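Local coordinates for toluene, o-xylene monooxygenase oxygenase subunit (Pseudomonas stutzeri, PDB 2INC), which probably takes part, as a helical subunit of the oxygenase component, in the oxygen-dependent hydroxylation of toluene and o-xylene, at residues L106-V111 with P174-G179; F117-R122 with K180-V185. All coordinates share one frame; numbering follows the deposited sequence.

Overall arrangement
Contacts 1 and 2 both tie the loop after helix 142-172 to the chain near helix 108-117. Contact 1 joins the start of that helix to residues 174-179. Contact 2 joins the end of that helix and the turn after it, 117-122, to residues 180-185, which run into helix 182-188. The four segments alternate along the chain, and the two contact centres lie 12 Å apart. They touch directly: Phe178 CD1 packs 3.7 Å from Thr119 CG2. Contact 1 is the more peripheral, its centre 28 Å from the chain centre against 19 Å for contact 2. Contact 2 is buried and reaches the chain of another protein.

Contact 1. Residues L106-V111 with P174-G179; sequences LTREWV and PDVGFG
Arg108 and Val111, in the first turn of helix 108-117, meet Asp175, Val176 and Phe178 of the loop that follows helix 142-172. The contact belongs to the all-helical, ferritin-like fold of this hydroxylase family. Thr107 is the N-cap of helix 108-117, and its OG1 accepts from Trp110 N.

The packed side is apolar. Val111 CG1 lies 3.8 Å from Val176 CG2 and 3.9 Å from Phe178 CE2. With chi1 at 166°, CG1 points opposite the backbone N of Val111, and this branch reaches the loop. The Phe178 side chain runs at about a right angle to that of Val111. Val176 CG1 sits over one face of the phenyl ring, offset toward the rim. Leu169 and Ala170 of helix 142-172 also pack on this ring.

The outer side is polar, and both Arg108 and Asp175 are exposed. The arginine chain bends at chi2 (54°), and the bend carries the guanidinium to the loop. NH1 donates to Asp175 OD2 over 3.3 Å, a long but nearly straight bond within a salt bridge. A second bond, to OD1, is weak. The two planar groups are turned 55° apart, which does not favour a flat, two-pronged pairing. Val176 links the two sides: its CG2 lies over one face of the guanidinium, 3.5 Å from Arg108 NH2.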
ATOM      1  N   LEU B 106     -13.693  19.142 -36.428  1.00 43.28           N
ATOM      2  CA  LEU B 106     -14.108  20.520 -36.084  1.00 41.67           C
ATOM      3  C   LEU B 106     -14.061  21.389 -37.337  1.00 41.34           C
ATOM      4  O   LEU B 106     -13.212  21.154 -38.222  1.00 40.07           O
ATOM      5  CB  LEU B 106     -13.130  21.118 -35.049  1.00 41.14           C
ATOM      6  CG  LEU B 106     -12.804  20.325 -33.770  1.00 41.16           C
ATOM      7  CD1 LEU B 106     -11.596  20.946 -32.989  1.00 38.57           C
ATOM      8  CD2 LEU B 106     -14.068  20.219 -32.913  1.00 38.07           C
ATOM      9  N   THR B 107     -14.921  22.406 -37.414  1.00 40.47           N
ATOM     10  CA  THR B 107     -14.909  23.294 -38.605  1.00 41.58           C
ATOM     11  C   THR B 107     -13.743  24.289 -38.591  1.00 42.03           C
ATOM     12  O   THR B 107     -13.175  24.583 -37.531  1.00 39.54           O
ATOM     13  CB  THR B 107     -16.162  24.132 -38.712  1.00 42.35           C
ATOM     14  OG1 THR B 107     -16.240  25.020 -37.582  1.00 44.79           O
ATOM     15  CG2 THR B 107     -17.420  23.254 -38.758  1.00 41.61           C
ATOM     16  N   ARG B 108     -13.407  24.854 -39.748  1.00 41.66           N
ATOM     17  CA  ARG B 108     -12.301  25.819 -39.792  1.00 43.17           C
ATOM     18  C   ARG B 108     -12.614  27.020 -38.890  1.00 42.74           C
ATOM     19  O   ARG B 108     -11.715  27.550 -38.194  1.00 42.96           O
ATOM     20  CB  ARG B 108     -12.069  26.313 -41.236  1.00 44.75           C
ATOM     21  CG  ARG B 108     -10.896  27.302 -41.359  1.00 48.62           C
ATOM     22  CD  ARG B 108      -9.578  26.709 -40.747  1.00 55.90           C
ATOM     23  NE  ARG B 108      -8.499  27.695 -40.602  1.00 59.14           N
ATOM     24  CZ  ARG B 108      -7.198  27.410 -40.575  1.00 62.70           C
ATOM     25  NH1 ARG B 108      -6.756  26.150 -40.684  1.00 63.07           N
ATOM     26  NH2 ARG B 108      -6.320  28.401 -40.448  1.00 65.56           N
ATOM     27  N   GLU B 109     -13.884  27.451 -38.909  1.00 41.30           N
ATOM     28  CA  GLU B 109     -14.320  28.608 -38.152  1.00 42.20           C
ATOM     29  C   GLU B 109     -14.181  28.368 -36.630  1.00 40.52           C
ATOM     30  O   GLU B 109     -13.737  29.256 -35.881  1.00 39.64           O
ATOM     31  CB  GLU B 109     -15.767  28.955 -38.492  1.00 43.18           C
ATOM     32  CG  GLU B 109     -15.972  29.471 -39.959  1.00 51.30           C
ATOM     33  CD  GLU B 109     -16.131  28.346 -41.065  1.00 58.81           C
ATOM     34  OE1 GLU B 109     -16.316  28.739 -42.261  1.00 63.09           O
ATOM     35  OE2 GLU B 109     -16.062  27.112 -40.773  1.00 53.95           O
ATOM     36  N   TRP B 110     -14.577  27.185 -36.175  1.00 38.87           N
ATOM     37  CA  TRP B 110     -14.389  26.841 -34.748  1.00 37.72           C
ATOM     38  C   TRP B 110     -12.893  26.763 -34.385  1.00 37.29           C
ATOM     39  O   TRP B 110     -12.432  27.287 -33.359  1.00 36.54           O
ATOM     40  CB  TRP B 110     -15.079  25.516 -34.403  1.00 38.19           C
ATOM     41  CG  TRP B 110     -14.872  25.182 -32.961  1.00 38.04           C
ATOM     42  CD1 TRP B 110     -14.158  24.157 -32.433  1.00 38.77           C
ATOM     43  CD2 TRP B 110     -15.417  25.900 -31.867  1.00 40.02           C
ATOM     44  NE1 TRP B 110     -14.204  24.203 -31.045  1.00 35.52           N
ATOM     45  CE2 TRP B 110     -14.984  25.266 -30.681  1.00 37.77           C
ATOM     46  CE3 TRP B 110     -16.237  27.026 -31.770  1.00 39.39           C
ATOM     47  CZ2 TRP B 110     -15.339  25.744 -29.409  1.00 40.40           C
ATOM     48  CZ3 TRP B 110     -16.587  27.497 -30.494  1.00 39.17           C
ATOM     49  CH2 TRP B 110     -16.134  26.861 -29.345  1.00 37.58           C
ATOM     50  N   VAL B 111     -12.114  26.128 -35.230  1.00 36.12           N
ATOM     51  CA  VAL B 111     -10.685  26.088 -34.999  1.00 36.11           C
ATOM     52  C   VAL B 111     -10.116  27.507 -34.780  1.00 36.09           C
ATOM     53  O   VAL B 111      -9.318  27.757 -33.868  1.00 36.77           O
ATOM     54  CB  VAL B 111      -9.959  25.340 -36.124  1.00 36.60           C
ATOM     55  CG1 VAL B 111      -8.434  25.573 -36.078  1.00 34.93           C
ATOM     56  CG2 VAL B 111     -10.240  23.827 -36.024  1.00 36.57           C
ATOM     57  N   PRO B 174      -1.420  22.887 -38.081  1.00 42.36           N
ATOM     58  CA  PRO B 174      -0.111  23.510 -37.913  1.00 43.62           C
ATOM     59  C   PRO B 174       0.014  24.912 -38.486  1.00 45.77           C
ATOM     60  O   PRO B 174       1.002  25.627 -38.170  1.00 47.40           O
ATOM     61  CB  PRO B 174       0.833  22.580 -38.658  1.00 43.74           C
ATOM     62  CG  PRO B 174       0.090  21.349 -38.910  1.00 42.55           C
ATOM     63  CD  PRO B 174      -1.356  21.681 -38.923  1.00 42.80           C
ATOM     64  N   ASP B 175      -0.935  25.306 -39.329  1.00 46.36           N
ATOM     65  CA  ASP B 175      -0.903  26.640 -39.932  1.00 48.07           C
ATOM     66  C   ASP B 175      -1.575  27.705 -39.067  1.00 46.90           C
ATOM     67  O   ASP B 175      -1.507  28.892 -39.368  1.00 47.70           O
ATOM     68  CB  ASP B 175      -1.524  26.616 -41.360  1.00 49.61           C
ATOM     69  CG  ASP B 175      -3.067  26.240 -41.376  1.00 55.39           C
ATOM     70  OD1 ASP B 175      -3.800  26.787 -42.251  1.00 60.74           O
ATOM     71  OD2 ASP B 175      -3.553  25.394 -40.559  1.00 59.51           O
ATOM     72  N   VAL B 176      -2.225  27.299 -37.986  1.00 45.10           N
ATOM     73  CA  VAL B 176      -3.012  28.264 -37.190  1.00 43.64           C
ATOM     74  C   VAL B 176      -2.128  29.091 -36.207  1.00 43.12           C
ATOM     75  O   VAL B 176      -2.486  30.215 -35.817  1.00 42.99           O
ATOM     76  CB  VAL B 176      -4.177  27.534 -36.455  1.00 43.31           C
ATOM     77  CG1 VAL B 176      -4.914  28.459 -35.518  1.00 42.37           C
ATOM     78  CG2 VAL B 176      -5.162  26.963 -37.473  1.00 45.40           C
ATOM     79  N   GLY B 177      -0.956  28.544 -35.855  1.00 42.95           N
ATOM     80  CA  GLY B 177      -0.067  29.147 -34.844  1.00 41.59           C
ATOM     81  C   GLY B 177      -0.394  28.769 -33.393  1.00 41.28           C
ATOM     82  O   GLY B 177       0.116  29.414 -32.452  1.00 40.79           O
ATOM     83  N   PHE B 178      -1.241  27.764 -33.180  1.00 39.45           N
ATOM     84  CA  PHE B 178      -1.434  27.230 -31.820  1.00 38.19           C
ATOM     85  C   PHE B 178      -0.068  27.013 -31.181  1.00 37.94           C
ATOM     86  O   PHE B 178       0.819  26.411 -31.793  1.00 38.58           O
ATOM     87  CB  PHE B 178      -2.154  25.890 -31.848  1.00 37.39           C
ATOM     88  CG  PHE B 178      -3.565  25.973 -32.191  1.00 35.76           C
ATOM     89  CD1 PHE B 178      -4.454  26.552 -31.313  1.00 35.10           C
ATOM     90  CD2 PHE B 178      -4.048  25.441 -33.408  1.00 36.58           C
ATOM     91  CE1 PHE B 178      -5.815  26.605 -31.593  1.00 35.20           C
ATOM     92  CE2 PHE B 178      -5.405  25.473 -33.690  1.00 37.10           C
ATOM     93  CZ  PHE B 178      -6.295  26.056 -32.794  1.00 36.73           C
ATOM     94  N   GLY B 179       0.100  27.465 -29.940  1.00 37.91           N
ATOM     95  CA  GLY B 179       1.387  27.309 -29.245  1.00 39.67           C
ATOM     96  C   GLY B 179       2.312  28.504 -29.442  1.00 41.91           C
ATOM     97  O   GLY B 179       3.090  28.872 -28.522  1.00 43.45           O
TER

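Contact 2. Residues F117-R122 with K180-V185; sequences FYTPAR and KRERDV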
ATOM      1  N   PHE B 117      -9.987  32.322 -28.435  1.00 30.86           N
ATOM      2  CA  PHE B 117     -10.689  32.295 -27.159  1.00 31.69           C
ATOM      3  C   PHE B 117     -10.348  31.158 -26.218  1.00 32.12           C
ATOM      4  O   PHE B 117     -10.712  31.239 -25.028  1.00 30.82           O
ATOM      5  CB  PHE B 117     -12.186  32.214 -27.403  1.00 30.59           C
ATOM      6  CG  PHE B 117     -12.746  33.443 -28.065  1.00 33.64           C
ATOM      7  CD1 PHE B 117     -12.992  34.591 -27.319  1.00 32.44           C
ATOM      8  CD2 PHE B 117     -12.969  33.468 -29.450  1.00 33.78           C
ATOM      9  CE1 PHE B 117     -13.513  35.747 -27.938  1.00 33.93           C
ATOM     10  CE2 PHE B 117     -13.486  34.618 -30.075  1.00 34.10           C
ATOM     11  CZ  PHE B 117     -13.779  35.761 -29.295  1.00 32.52           C
ATOM     12  N   TYR B 118      -9.703  30.112 -26.735  1.00 31.21           N
ATOM     13  CA  TYR B 118      -9.349  28.971 -25.862  1.00 31.34           C
ATOM     14  C   TYR B 118      -7.879  28.867 -25.478  1.00 31.52           C
ATOM     15  O   TYR B 118      -7.525  28.977 -24.305  1.00 30.92           O
ATOM     16  CB  TYR B 118      -9.906  27.656 -26.470  1.00 32.12           C
ATOM     17  CG  TYR B 118      -9.446  26.441 -25.672  1.00 33.04           C
ATOM     18  CD1 TYR B 118      -8.531  25.537 -26.201  1.00 38.92           C
ATOM     19  CD2 TYR B 118      -9.907  26.242 -24.389  1.00 33.59           C
ATOM     20  CE1 TYR B 118      -8.090  24.438 -25.469  1.00 37.75           C
ATOM     21  CE2 TYR B 118      -9.459  25.148 -23.635  1.00 34.24           C
ATOM     22  CZ  TYR B 118      -8.569  24.258 -24.194  1.00 35.33           C
ATOM     23  OH  TYR B 118      -8.147  23.168 -23.457  1.00 35.28           O
ATOM     24  N   THR B 119      -6.992  28.694 -26.446  1.00 31.17           N
ATOM     25  CA  THR B 119      -5.629  28.438 -26.080  1.00 32.79           C
ATOM     26  C   THR B 119      -4.898  29.556 -25.286  1.00 33.03           C
ATOM     27  O   THR B 119      -4.019  29.220 -24.449  1.00 33.73           O
ATOM     28  CB  THR B 119      -4.821  27.894 -27.240  1.00 33.08           C
ATOM     29  OG1 THR B 119      -4.835  28.849 -28.261  1.00 35.17           O
ATOM     30  CG2 THR B 119      -5.490  26.582 -27.767  1.00 34.36           C
ATOM     31  N   PRO B 120      -5.225  30.858 -25.517  1.00 32.99           N
ATOM     32  CA  PRO B 120      -4.565  31.875 -24.687  1.00 33.56           C
ATOM     33  C   PRO B 120      -4.898  31.813 -23.225  1.00 33.05           C
ATOM     34  O   PRO B 120      -4.222  32.446 -22.424  1.00 34.06           O
ATOM     35  CB  PRO B 120      -5.054  33.213 -25.258  1.00 31.52           C
ATOM     36  CG  PRO B 120      -5.484  32.901 -26.637  1.00 32.41           C
ATOM     37  CD  PRO B 120      -6.019  31.496 -26.598  1.00 33.20           C
ATOM     38  N   ALA B 121      -5.909  31.044 -22.861  1.00 33.37           N
ATOM     39  CA  ALA B 121      -6.228  30.853 -21.460  1.00 33.96           C
ATOM     40  C   ALA B 121      -5.066  30.213 -20.655  1.00 34.52           C
ATOM     41  O   ALA B 121      -5.118  30.241 -19.429  1.00 33.65           O
ATOM     42  CB  ALA B 121      -7.499  30.038 -21.308  1.00 33.56           C
ATOM     43  N   ARG B 122      -4.000  29.709 -21.305  1.00 32.63           N
ATOM     44  CA  ARG B 122      -2.870  29.214 -20.521  1.00 32.54           C
ATOM     45  C   ARG B 122      -2.296  30.366 -19.654  1.00 32.13           C
ATOM     46  O   ARG B 122      -1.852  30.142 -18.516  1.00 32.13           O
ATOM     47  CB  ARG B 122      -1.811  28.518 -21.389  1.00 32.33           C
ATOM     48  CG  ARG B 122      -0.828  29.435 -22.134  1.00 33.36           C
ATOM     49  CD  ARG B 122       0.322  28.588 -22.664  1.00 31.81           C
ATOM     50  NE  ARG B 122       1.245  29.426 -23.458  1.00 34.57           N
ATOM     51  CZ  ARG B 122       1.168  29.537 -24.763  1.00 35.63           C
ATOM     52  NH1 ARG B 122       0.256  28.815 -25.417  1.00 30.52           N
ATOM     53  NH2 ARG B 122       2.030  30.305 -25.417  1.00 38.89           N
ATOM     54  N   LYS B 180       2.227  29.138 -30.618  1.00 40.91           N
ATOM     55  CA  LYS B 180       3.111  30.253 -30.959  1.00 40.58           C
ATOM     56  C   LYS B 180       2.459  31.614 -30.728  1.00 38.92           C
ATOM     57  O   LYS B 180       3.114  32.548 -30.302  1.00 37.88           O
ATOM     58  CB  LYS B 180       3.556  30.135 -32.410  1.00 40.72           C
ATOM     59  CG  LYS B 180       4.566  29.056 -32.586  1.00 47.05           C
ATOM     60  CD  LYS B 180       4.955  28.887 -34.047  1.00 53.80           C
ATOM     61  CE  LYS B 180       5.694  27.575 -34.240  1.00 57.88           C
ATOM     62  NZ  LYS B 180       5.589  27.097 -35.660  1.00 62.11           N
ATOM     63  N   ARG B 181       1.154  31.714 -30.963  1.00 37.07           N
ATOM     64  CA  ARG B 181       0.530  33.010 -30.969  1.00 36.44           C
ATOM     65  C   ARG B 181      -0.130  33.473 -29.694  1.00 34.81           C
ATOM     66  O   ARG B 181      -0.577  34.639 -29.629  1.00 33.18           O
ATOM     67  CB  ARG B 181      -0.506  33.063 -32.084  1.00 37.05           C
ATOM     68  CG  ARG B 181       0.058  33.761 -33.227  1.00 44.69           C
ATOM     69  CD  ARG B 181       0.567  32.785 -34.167  1.00 51.23           C
ATOM     70  NE  ARG B 181      -0.173  32.955 -35.399  1.00 51.83           N
ATOM     71  CZ  ARG B 181       0.387  32.772 -36.588  1.00 57.21           C
ATOM     72  NH1 ARG B 181       1.671  32.401 -36.642  1.00 56.57           N
ATOM     73  NH2 ARG B 181      -0.320  32.974 -37.702  1.00 55.76           N
ATOM     74  N   GLU B 182      -0.234  32.597 -28.686  1.00 32.47           N
ATOM     75  CA  GLU B 182      -1.155  32.913 -27.579  1.00 31.80           C
ATOM     76  C   GLU B 182      -0.664  34.130 -26.807  1.00 30.59           C
ATOM     77  O   GLU B 182      -1.456  34.890 -26.279  1.00 31.67           O
ATOM     78  CB  GLU B 182      -1.281  31.737 -26.602  1.00 30.53           C
ATOM     79  CG  GLU B 182      -2.191  30.641 -27.123  1.00 34.85           C
ATOM     80  CD  GLU B 182      -1.542  29.751 -28.193  1.00 38.93           C
ATOM     81  OE1 GLU B 182      -2.317  29.117 -28.960  1.00 37.11           O
ATOM     82  OE2 GLU B 182      -0.297  29.660 -28.240  1.00 40.65           O
ATOM     83  N   ARG B 183       0.643  34.287 -26.681  1.00 30.43           N
ATOM     84  CA  ARG B 183       1.110  35.439 -25.865  1.00 30.53           C
ATOM     85  C   ARG B 183       0.650  36.786 -26.496  1.00 31.46           C
ATOM     86  O   ARG B 183       0.262  37.722 -25.821  1.00 31.51           O
ATOM     87  CB  ARG B 183       2.631  35.416 -25.728  1.00 30.79           C
ATOM     88  CG  ARG B 183       3.153  36.570 -24.830  1.00 32.44           C
ATOM     89  CD  ARG B 183       4.612  36.429 -24.603  1.00 34.64           C
ATOM     90  NE  ARG B 183       5.181  37.535 -23.814  1.00 34.92           N
ATOM     91  CZ  ARG B 183       6.393  37.492 -23.254  1.00 34.77           C
ATOM     92  NH1 ARG B 183       7.153  36.428 -23.378  1.00 33.27           N
ATOM     93  NH2 ARG B 183       6.825  38.514 -22.536  1.00 35.03           N
ATOM     94  N   ASP B 184       0.738  36.871 -27.803  1.00 32.56           N
ATOM     95  CA  ASP B 184       0.341  38.081 -28.501  1.00 32.85           C
ATOM     96  C   ASP B 184      -1.175  38.273 -28.432  1.00 32.62           C
ATOM     97  O   ASP B 184      -1.682  39.380 -28.335  1.00 32.90           O
ATOM     98  CB  ASP B 184       0.798  37.926 -29.906  1.00 33.89           C
ATOM     99  CG  ASP B 184       2.276  38.157 -30.028  1.00 37.93           C
ATOM    100  OD1 ASP B 184       2.827  38.950 -29.209  1.00 44.07           O
ATOM    101  OD2 ASP B 184       2.881  37.590 -30.940  1.00 41.14           O
ATOM    102  N   VAL B 185      -1.912  37.192 -28.490  1.00 31.28           N
ATOM    103  CA  VAL B 185      -3.364  37.312 -28.287  1.00 31.66           C
ATOM    104  C   VAL B 185      -3.657  37.829 -26.863  1.00 32.06           C
ATOM    105  O   VAL B 185      -4.344  38.823 -26.696  1.00 33.55           O
ATOM    106  CB  VAL B 185      -4.079  35.969 -28.529  1.00 31.18           C
ATOM    107  CG1 VAL B 185      -5.578  36.110 -28.344  1.00 32.47           C
ATOM    108  CG2 VAL B 185      -3.849  35.503 -29.935  1.00 32.34           C
TER
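A type I beta turn with Thr119 and Pro120 as its inner residues leads into helix 121-138 of the ferritin-like helical fold, and both residues meet Glu182 of helix 182-188. The backbones come close, with the CA atoms of Pro120 and Glu182 4.6 Å apart.

Glu182 is buried and carries most of the contact. CG is anti to its own carbonyl carbon (chi1 -78°), and the chain then bends at chi2, which places the carboxylate between Thr119 and Arg122. Thr119 OG1 donates to OE1 over 2.6 Å, on the anti side and near the carboxylate plane. The same oxygen also accepts from the backbone N of Gly179. Arg122 NH1 makes a salt bridge to OE2 at 3.0 Å. The nitrogen comes from above the carboxylate plane, 55° out of it, while OE2 stays near the plane of the guanidinium. Glu182 CB lies over one face of that guanidinium. Replacing Glu182 by an alanine would probably leave Arg122 NH1 without this charged mate and the Thr119 hydroxyl without its acceptor.

Through Arg122 the contact borders the chain of another protein, to whose backbone Arg122 NE hydrogen-bonds.

The other edge is apolar. Trp192 of helix 190-202 packs on both Pro120 and Val185. These two side chains meet directly, Pro120 CG lying 3.6 Å from Val185 CG1.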